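Local coordinates for protein putative DNA helicase (Lactobacillus plantarum, PDB 3DMN) that is of unknown function but, as the C-terminal domain of a putative DNA helicase, probably belongs to the ATP-driven motor of a UvrD-like enzyme, at residues N36-P41 against V47-D52; A55-D58 against T63-I66; N42-V47 against K82-Q87. One frame throughout, in Å; residues are numbered along the deposited sequence.

Contact 1 of 3, residues N36-P41 against V47-D52; sequences NVVVTP and VDQVVD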
loop_
_atom_site.group_PDB
_atom_site.type_symbol
_atom_site.label_atom_id
_atom_site.label_comp_id
_atom_site.label_asym_id
_atom_site.label_seq_id
_atom_site.Cartn_x
_atom_site.Cartn_y
_atom_site.Cartn_z
ATOM N N ASN A 36 2.573 7.158 5.438
ATOM C CA ASN A 36 1.684 7.074 6.611
ATOM C C ASN A 36 1.251 5.654 6.848
ATOM O O ASN A 36 0.746 4.997 5.945
ATOM C CB ASN A 36 0.499 8.067 6.567
ATOM C CG ASN A 36 -0.509 7.780 5.472
ATOM O OD1 ASN A 36 -1.726 7.697 5.751
ATOM N ND2 ASN A 36 -0.050 7.673 4.242
ATOM N N VAL A 37 1.473 5.199 8.078
ATOM C CA VAL A 37 1.095 3.845 8.484
ATOM C C VAL A 37 -0.111 3.966 9.421
ATOM O O VAL A 37 -0.123 4.801 10.348
ATOM C CB VAL A 37 2.281 3.171 9.224
ATOM C CG1 VAL A 37 1.880 1.789 9.772
ATOM C CG2 VAL A 37 3.479 3.058 8.255
ATOM N N VAL A 38 -1.117 3.125 9.176
ATOM C CA VAL A 38 -2.306 3.150 10.048
ATOM C C VAL A 38 -2.588 1.738 10.444
ATOM O O VAL A 38 -2.762 0.875 9.589
ATOM C CB VAL A 38 -3.530 3.770 9.363
ATOM C CG1 VAL A 38 -4.671 3.899 10.363
ATOM C CG2 VAL A 38 -3.182 5.138 8.802
ATOM N N VAL A 39 -2.630 1.516 11.760
ATOM C CA VAL A 39 -2.925 0.183 12.300
ATOM C C VAL A 39 -4.350 0.201 12.811
ATOM O O VAL A 39 -4.716 1.094 13.589
ATOM C CB VAL A 39 -1.948 -0.218 13.410
ATOM C CG1 VAL A 39 -2.361 -1.571 14.052
ATOM C CG2 VAL A 39 -0.511 -0.290 12.834
ATOM N N THR A 40 -5.155 -0.753 12.347
ATOM C CA THR A 40 -6.594 -0.760 12.614
ATOM C C THR A 40 -6.974 -2.060 13.317
ATOM O O THR A 40 -6.274 -3.055 13.186
ATOM C CB THR A 40 -7.382 -0.651 11.301
ATOM O OG1 THR A 40 -7.178 -1.821 10.496
ATOM C CG2 THR A 40 -6.948 0.617 10.497
ATOM N N PRO A 41 -8.062 -2.048 14.106
ATOM C CA PRO A 41 -8.382 -3.226 14.920
ATOM C C PRO A 41 -9.013 -4.397 14.225
ATOM O O PRO A 41 -9.034 -5.490 14.796
ATOM C CB PRO A 41 -9.380 -2.673 15.967
ATOM C CG PRO A 41 -10.064 -1.497 15.195
ATOM C CD PRO A 41 -8.920 -0.892 14.430
ATOM N N VAL A 47 -10.751 -1.276 6.087
ATOM C CA VAL A 47 -11.423 -0.809 4.874
ATOM C C VAL A 47 -11.829 0.679 5.053
ATOM O O VAL A 47 -11.678 1.469 4.125
ATOM C CB VAL A 47 -12.631 -1.695 4.581
ATOM C CG1 VAL A 47 -13.443 -1.127 3.428
ATOM C CG2 VAL A 47 -12.158 -3.142 4.243
ATOM N N ASP A 48 -12.313 1.063 6.245
ATOM C CA ASP A 48 -12.600 2.484 6.515
ATOM C C ASP A 48 -11.363 3.343 6.160
ATOM O O ASP A 48 -11.465 4.432 5.556
ATOM C CB ASP A 48 -12.856 2.714 8.007
ATOM C CG ASP A 48 -14.221 2.187 8.494
ATOM O OD1 ASP A 48 -15.056 1.723 7.674
ATOM O OD2 ASP A 48 -14.519 2.369 9.711
ATOM N N GLN A 49 -10.190 2.877 6.593
ATOM C CA GLN A 49 -8.998 3.691 6.351
ATOM C C GLN A 49 -8.648 3.761 4.881
ATOM O O GLN A 49 -8.167 4.807 4.403
ATOM C CB GLN A 49 -7.791 3.236 7.184
ATOM C CG GLN A 49 -6.539 4.083 6.937
ATOM C CD GLN A 49 -6.702 5.588 7.179
ATOM O OE1 GLN A 49 -7.475 6.035 8.037
ATOM N NE2 GLN A 49 -5.946 6.380 6.416
ATOM N N VAL A 50 -8.859 2.669 4.153
ATOM C CA VAL A 50 -8.641 2.685 2.697
ATOM C C VAL A 50 -9.583 3.713 2.027
ATOM O O VAL A 50 -9.170 4.503 1.169
ATOM C CB VAL A 50 -8.842 1.303 2.082
ATOM C CG1 VAL A 50 -8.740 1.376 0.595
ATOM C CG2 VAL A 50 -7.778 0.320 2.645
ATOM N N VAL A 51 -10.852 3.688 2.412
ATOM C CA VAL A 51 -11.834 4.639 1.848
ATOM C C VAL A 51 -11.385 6.089 2.106
ATOM O O VAL A 51 -11.375 6.958 1.204
ATOM C CB VAL A 51 -13.225 4.367 2.451
ATOM C CG1 VAL A 51 -14.202 5.503 2.156
ATOM C CG2 VAL A 51 -13.783 3.062 1.865
ATOM N N ASP A 52 -10.970 6.325 3.344
ATOM C CA ASP A 52 -10.546 7.631 3.793
ATOM C C ASP A 52 -9.274 8.093 3.058
ATOM O O ASP A 52 -9.186 9.268 2.619
ATOM C CB ASP A 52 -10.303 7.627 5.281
ATOM C CG ASP A 52 -11.568 7.479 6.079
ATOM O OD1 ASP A 52 -12.666 7.437 5.492
ATOM O OD2 ASP A 52 -11.446 7.454 7.328
#
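V38 on strand 36-40 faces Q49 on helix 47-52 where the two segments run roughly antiparallel, their directions 149° apart and their axes 9.5 Å at closest approach. This is the usual way for a helix to lie against a parallel sheet, and one long polar residue bridges most of the interval. In the one of its two modelled conformers described here, Q49 sends CG anti to its own backbone N and then bends at chi2 (57°), which lays the aliphatic part of the chain over V38 at about a right angle. Q49 CG sits 3.9 Å from V38 CB and equally far from V38 CG1, while V38 CG2 lies 3.9 Å from Q49 CD. Both valine methyls thus pack on the CG-CD part of the glutamine; the placing of its amide is doubtful in detail. Farther along the strand, the methyl T40 CG2 approaches Q49 CB at a loose 4.3 Å, while T40 OG1 is hydrogen-bonded to A152 O. At the other end N36 turns its amide nitrogen to T149 OG1. Strand 36-40 lies between strands 147-153 and 169-170 in the sheet, and Q49 also touches V151 on the first of these. The far flank of the helix is taken up by helix 71-82, which V47, V50 and V51 meet through L77, A80 and L81.

Contact 2 of 3, residues A55-D58 against T63-I66; sequences AMND and TTAI. With FMT (formic acid), chain P.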
loop_
_atom_site.group_PDB
_atom_site.type_symbol
_atom_site.label_atom_id
_atom_site.label_comp_id
_atom_site.label_asym_id
_atom_site.label_seq_id
_atom_site.Cartn_x
_atom_site.Cartn_y
_atom_site.Cartn_z
ATOM N N ALA A 55 -10.030 9.066 -0.512
ATOM C CA ALA A 55 -10.625 10.408 -0.548
ATOM C C ALA A 55 -9.534 11.465 -0.380
ATOM O O ALA A 55 -9.549 12.469 -1.089
ATOM C CB ALA A 55 -11.698 10.552 0.514
HETATM N N MSE A 56 -8.606 11.251 0.559
HETATM C CA MSE A 56 -7.497 12.186 0.761
HETATM C C MSE A 56 -6.652 12.294 -0.500
HETATM O O MSE A 56 -6.386 13.396 -0.973
HETATM C CB MSE A 56 -6.611 11.763 1.917
HETATM C CG MSE A 56 -5.375 12.627 2.091
HETATM SE SE MSE A 56 -5.825 14.450 2.631
HETATM C CE MSE A 56 -6.931 13.998 4.180
ATOM N N ASN A 57 -6.231 11.155 -1.047
ATOM C CA ASN A 57 -5.410 11.136 -2.256
ATOM C C ASN A 57 -6.121 11.814 -3.427
ATOM O O ASN A 57 -5.520 12.639 -4.121
ATOM C CB ASN A 57 -5.006 9.695 -2.617
ATOM C CG ASN A 57 -4.035 9.105 -1.630
ATOM O OD1 ASN A 57 -3.650 9.756 -0.633
ATOM N ND2 ASN A 57 -3.644 7.854 -1.881
ATOM N N ASP A 58 -7.407 11.498 -3.611
ATOM C CA ASP A 58 -8.232 12.148 -4.650
ATOM C C ASP A 58 -8.209 13.662 -4.511
ATOM O O ASP A 58 -8.149 14.380 -5.499
ATOM C CB ASP A 58 -9.682 11.694 -4.512
ATOM C CG ASP A 58 -9.925 10.302 -5.033
ATOM O OD1 ASP A 58 -8.998 9.672 -5.570
ATOM O OD2 ASP A 58 -11.078 9.829 -4.897
ATOM N N THR A 63 -3.263 9.733 -8.312
ATOM C CA THR A 63 -3.823 8.504 -8.849
ATOM C C THR A 63 -3.274 7.371 -7.989
ATOM O O THR A 63 -2.055 7.175 -7.934
ATOM C CB THR A 63 -3.370 8.276 -10.271
ATOM O OG1 THR A 63 -3.805 9.378 -11.091
ATOM C CG2 THR A 63 -3.968 6.970 -10.805
ATOM N N THR A 64 -4.185 6.664 -7.327
ATOM C CA THR A 64 -3.843 5.627 -6.366
ATOM C C THR A 64 -4.034 4.182 -6.862
ATOM O O THR A 64 -5.085 3.871 -7.469
ATOM C CB THR A 64 -4.662 5.836 -5.067
ATOM O OG1 THR A 64 -4.541 7.217 -4.627
ATOM C CG2 THR A 64 -4.212 4.856 -4.008
ATOM N N ALA A 65 -3.051 3.310 -6.595
ATOM C CA ALA A 65 -3.237 1.843 -6.683
ATOM C C ALA A 65 -3.196 1.228 -5.308
ATOM O O ALA A 65 -2.383 1.635 -4.482
ATOM C CB ALA A 65 -2.192 1.210 -7.533
ATOM N N ILE A 66 -4.080 0.272 -5.045
ATOM C CA ILE A 66 -4.015 -0.487 -3.809
ATOM C C ILE A 66 -3.371 -1.828 -4.131
ATOM O O ILE A 66 -3.821 -2.527 -5.061
ATOM C CB ILE A 66 -5.403 -0.790 -3.286
ATOM C CG1 ILE A 66 -6.169 0.526 -3.108
ATOM C CG2 ILE A 66 -5.272 -1.620 -2.000
ATOM C CD1 ILE A 66 -7.676 0.298 -2.746
HETATM C C FMT P . -7.456 6.870 -7.800
HETATM O O1 FMT P . -6.626 6.918 -8.705
HETATM O O2 FMT P . -7.982 5.832 -7.390
HETATM O O HOH W 1 -6.197 8.976 -5.556
#
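T64 OG1, at the start of strand 64-68, donates a hydrogen bond to a water 2.6 Å from that oxygen, and the water in turn donates a hydrogen bond to D58 OD1 at 2.9 Å, so one water ties the strand to the last turn of the helix that holds N57 and D58. Near the water, N57 CB also approaches T64 OG1 at 3.2 Å, and the side chains of N57 and T64 cross at about a right angle. With chi1 at -50°, OG1 stands opposite the carbonyl carbon and beside the backbone N, which turns it to the helix. The backbone amide is used separately: T64 N donates to O1 of a formic acid molecule at 2.8 Å, with an N-H...O angle of 149°. That molecule probably comes from the crystallisation liquor. Around this point N57 and T64 both touch A117, and T63 N bonds to D116 OD2. The arrangement is the turn by which a helix returns to its parallel sheet: the second half of a beta-alpha-beta crossover from strand 36-40 to strand 64-68, in keeping with a P-loop NTPase-like alpha/beta fold.

Contact 3 of 3, residues N42-V47 against K82-Q87; sequences NFEAGV and KARGEQ. With ACT (acetate ion), chain F.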
loop_
_atom_site.group_PDB
_atom_site.type_symbol
_atom_site.label_atom_id
_atom_site.label_comp_id
_atom_site.label_asym_id
_atom_site.label_seq_id
_atom_site.Cartn_x
_atom_site.Cartn_y
_atom_site.Cartn_z
ATOM N N ASN A 42 -9.604 -4.189 13.044
ATOM C CA ASN A 42 -10.300 -5.273 12.363
ATOM C C ASN A 42 -10.435 -4.932 10.894
ATOM O O ASN A 42 -10.133 -3.782 10.485
ATOM C CB ASN A 42 -11.672 -5.587 12.991
ATOM C CG ASN A 42 -12.484 -4.328 13.214
ATOM O OD1 ASN A 42 -12.713 -3.570 12.262
ATOM N ND2 ASN A 42 -12.880 -4.070 14.457
ATOM N N PHE A 43 -10.920 -5.924 10.134
ATOM C CA PHE A 43 -10.973 -5.804 8.670
ATOM C C PHE A 43 -11.802 -4.582 8.225
ATOM O O PHE A 43 -11.316 -3.795 7.405
ATOM C CB PHE A 43 -11.545 -7.077 8.102
ATOM C CG PHE A 43 -11.742 -7.053 6.618
ATOM C CD1 PHE A 43 -10.719 -7.413 5.775
ATOM C CD2 PHE A 43 -12.986 -6.674 6.088
ATOM C CE1 PHE A 43 -10.917 -7.407 4.381
ATOM C CE2 PHE A 43 -13.206 -6.667 4.712
ATOM C CZ PHE A 43 -12.167 -6.998 3.858
ATOM N N GLU A 44 -12.986 -4.417 8.813
ATOM C CA GLU A 44 -13.886 -3.309 8.452
ATOM C C GLU A 44 -13.258 -1.956 8.797
ATOM O O GLU A 44 -13.370 -0.996 8.018
ATOM C CB GLU A 44 -15.270 -3.488 9.086
ATOM C CG GLU A 44 -16.027 -4.710 8.535
ATOM C CD GLU A 44 -16.365 -4.654 7.027
ATOM O OE1 GLU A 44 -16.548 -3.555 6.445
ATOM O OE2 GLU A 44 -16.462 -5.745 6.410
ATOM N N ALA A 45 -12.537 -1.874 9.930
ATOM C CA ALA A 45 -11.821 -0.634 10.223
ATOM C C ALA A 45 -10.672 -0.363 9.235
ATOM O O ALA A 45 -10.349 0.799 8.886
ATOM C CB ALA A 45 -11.307 -0.651 11.632
ATOM N N GLY A 46 -10.013 -1.443 8.803
ATOM C CA GLY A 46 -8.991 -1.292 7.751
ATOM C C GLY A 46 -9.591 -0.735 6.481
ATOM O O GLY A 46 -9.028 0.169 5.871
ATOM N N VAL A 47 -10.751 -1.276 6.087
ATOM C CA VAL A 47 -11.423 -0.809 4.874
ATOM C C VAL A 47 -11.829 0.679 5.053
ATOM O O VAL A 47 -11.678 1.469 4.125
ATOM C CB VAL A 47 -12.631 -1.695 4.581
ATOM C CG1 VAL A 47 -13.443 -1.127 3.428
ATOM C CG2 VAL A 47 -12.158 -3.142 4.243
ATOM N N LYS A 82 -16.378 -2.332 -2.849
ATOM C CA LYS A 82 -17.596 -2.114 -3.671
ATOM C C LYS A 82 -18.803 -1.869 -2.770
ATOM O O LYS A 82 -19.662 -1.058 -3.082
ATOM C CB LYS A 82 -17.838 -3.302 -4.605
ATOM C CG LYS A 82 -16.809 -3.337 -5.742
ATOM C CD LYS A 82 -17.180 -4.438 -6.739
ATOM C CE LYS A 82 -16.173 -4.557 -7.902
ATOM N NZ LYS A 82 -16.518 -5.737 -8.826
ATOM N N ALA A 83 -18.847 -2.568 -1.636
ATOM C CA ALA A 83 -19.905 -2.360 -0.641
ATOM C C ALA A 83 -19.749 -1.037 0.121
ATOM O O ALA A 83 -20.635 -0.669 0.912
ATOM C CB ALA A 83 -19.946 -3.595 0.329
ATOM N N ARG A 84 -18.679 -0.286 -0.156
ATOM C CA ARG A 84 -18.568 1.090 0.358
ATOM C C ARG A 84 -18.872 2.114 -0.709
ATOM O O ARG A 84 -18.675 3.333 -0.488
ATOM C CB ARG A 84 -17.155 1.394 0.910
ATOM C CG ARG A 84 -16.725 0.460 2.023
ATOM C CD ARG A 84 -17.785 0.243 3.134
ATOM N NE ARG A 84 -17.136 -0.551 4.206
ATOM C CZ ARG A 84 -16.291 -0.053 5.123
ATOM N NH1 ARG A 84 -16.000 1.264 5.144
ATOM N NH2 ARG A 84 -15.744 -0.907 6.018
ATOM N N GLY A 85 -19.383 1.657 -1.857
ATOM C CA GLY A 85 -19.753 2.532 -2.957
ATOM C C GLY A 85 -18.590 2.946 -3.844
ATOM O O GLY A 85 -18.766 3.857 -4.670
ATOM N N GLU A 86 -17.434 2.286 -3.693
ATOM C CA GLU A 86 -16.255 2.648 -4.510
ATOM C C GLU A 86 -16.410 2.016 -5.880
ATOM O O GLU A 86 -16.957 0.898 -6.006
ATOM C CB GLU A 86 -14.968 2.112 -3.891
ATOM C CG GLU A 86 -14.666 2.676 -2.498
ATOM C CD GLU A 86 -14.119 4.115 -2.469
ATOM O OE1 GLU A 86 -13.957 4.777 -3.522
ATOM O OE2 GLU A 86 -13.814 4.578 -1.341
ATOM N N GLN A 87 -15.841 2.675 -6.894
ATOM C CA GLN A 87 -15.673 2.037 -8.209
ATOM C C GLN A 87 -14.364 1.285 -8.113
ATOM O O GLN A 87 -13.346 1.906 -7.829
ATOM C CB GLN A 87 -15.559 3.102 -9.311
ATOM C CG GLN A 87 -15.676 2.555 -10.721
ATOM C CD GLN A 87 -15.703 3.676 -11.778
ATOM O OE1 GLN A 87 -15.149 4.761 -11.574
ATOM N NE2 GLN A 87 -16.360 3.408 -12.888
HETATM C C ACT F . -13.585 -5.747 -10.659
HETATM O O ACT F . -12.628 -5.790 -11.475
HETATM O OXT ACT F . -14.686 -5.321 -11.083
HETATM C CH3 ACT F . -13.456 -6.255 -9.274
#
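E44 and R84 join the N-terminal turn of helix 43-59 to the Schellman motif that closes helix 71-82, where G85, at positive phi, allows G85 N to reach K82 O and E86 N to reach L81 O. The tight part is the face of the R84 guanidinium: above its centre sits CG1 of the buried V47, 3.4 Å from the plane. V47 puts its other methyl, CG2, over the F43 ring toward the rim. The solvent side is the guanidinium edge, where the exposed carboxylate of E44 comes in. R84 NH2 gives two bonds to this one residue: to E44 OE1 at 2.8 Å, a salt bridge met on the anti side of the carboxylate with an angle of 163°, and to the carbonyl E44 O at 3.1 Å. Both acceptors lie near the guanidinium plane, and the carboxylate is turned only 29° from it. The group is thus held at its edge by charge and on one face by a methyl, with D48 as a second acid. A leucine in place of R84 would probably leave both E44 and D48 without their positive mate and E44 OE1 free to swing away. K82 points elsewhere, to an acetate probably from the crystallisation liquor. At the start of helix 43-59, N42 acts as N-cap, its OD1 accepting from A45 N at 2.9 Å.

How the contacts relate
All three contacts draw on helix 43-59, and each joins it to a different neighbour. Contact 2 is buried, contact 1 partly so, and contact 3 sits toward the surface. Contacts 1 and 2 set the helix on the same sheet, at strands 36-40 and 64-68; they meet where V50 CG1 packs 3.7 Å from I66 CD1. Their chemistry is van der Waals packing on the aliphatic part of a glutamine in the first, hydroxyl and water in the second. Contact 3, by contrast, binds the helix to the loop after helix 71-82 mainly through charge, with a methyl on the guanidinium face, and shares V47 with contact 1. The salt bridge from D48 OD1 to R84 NH1, at 2.7 Å, joins these two.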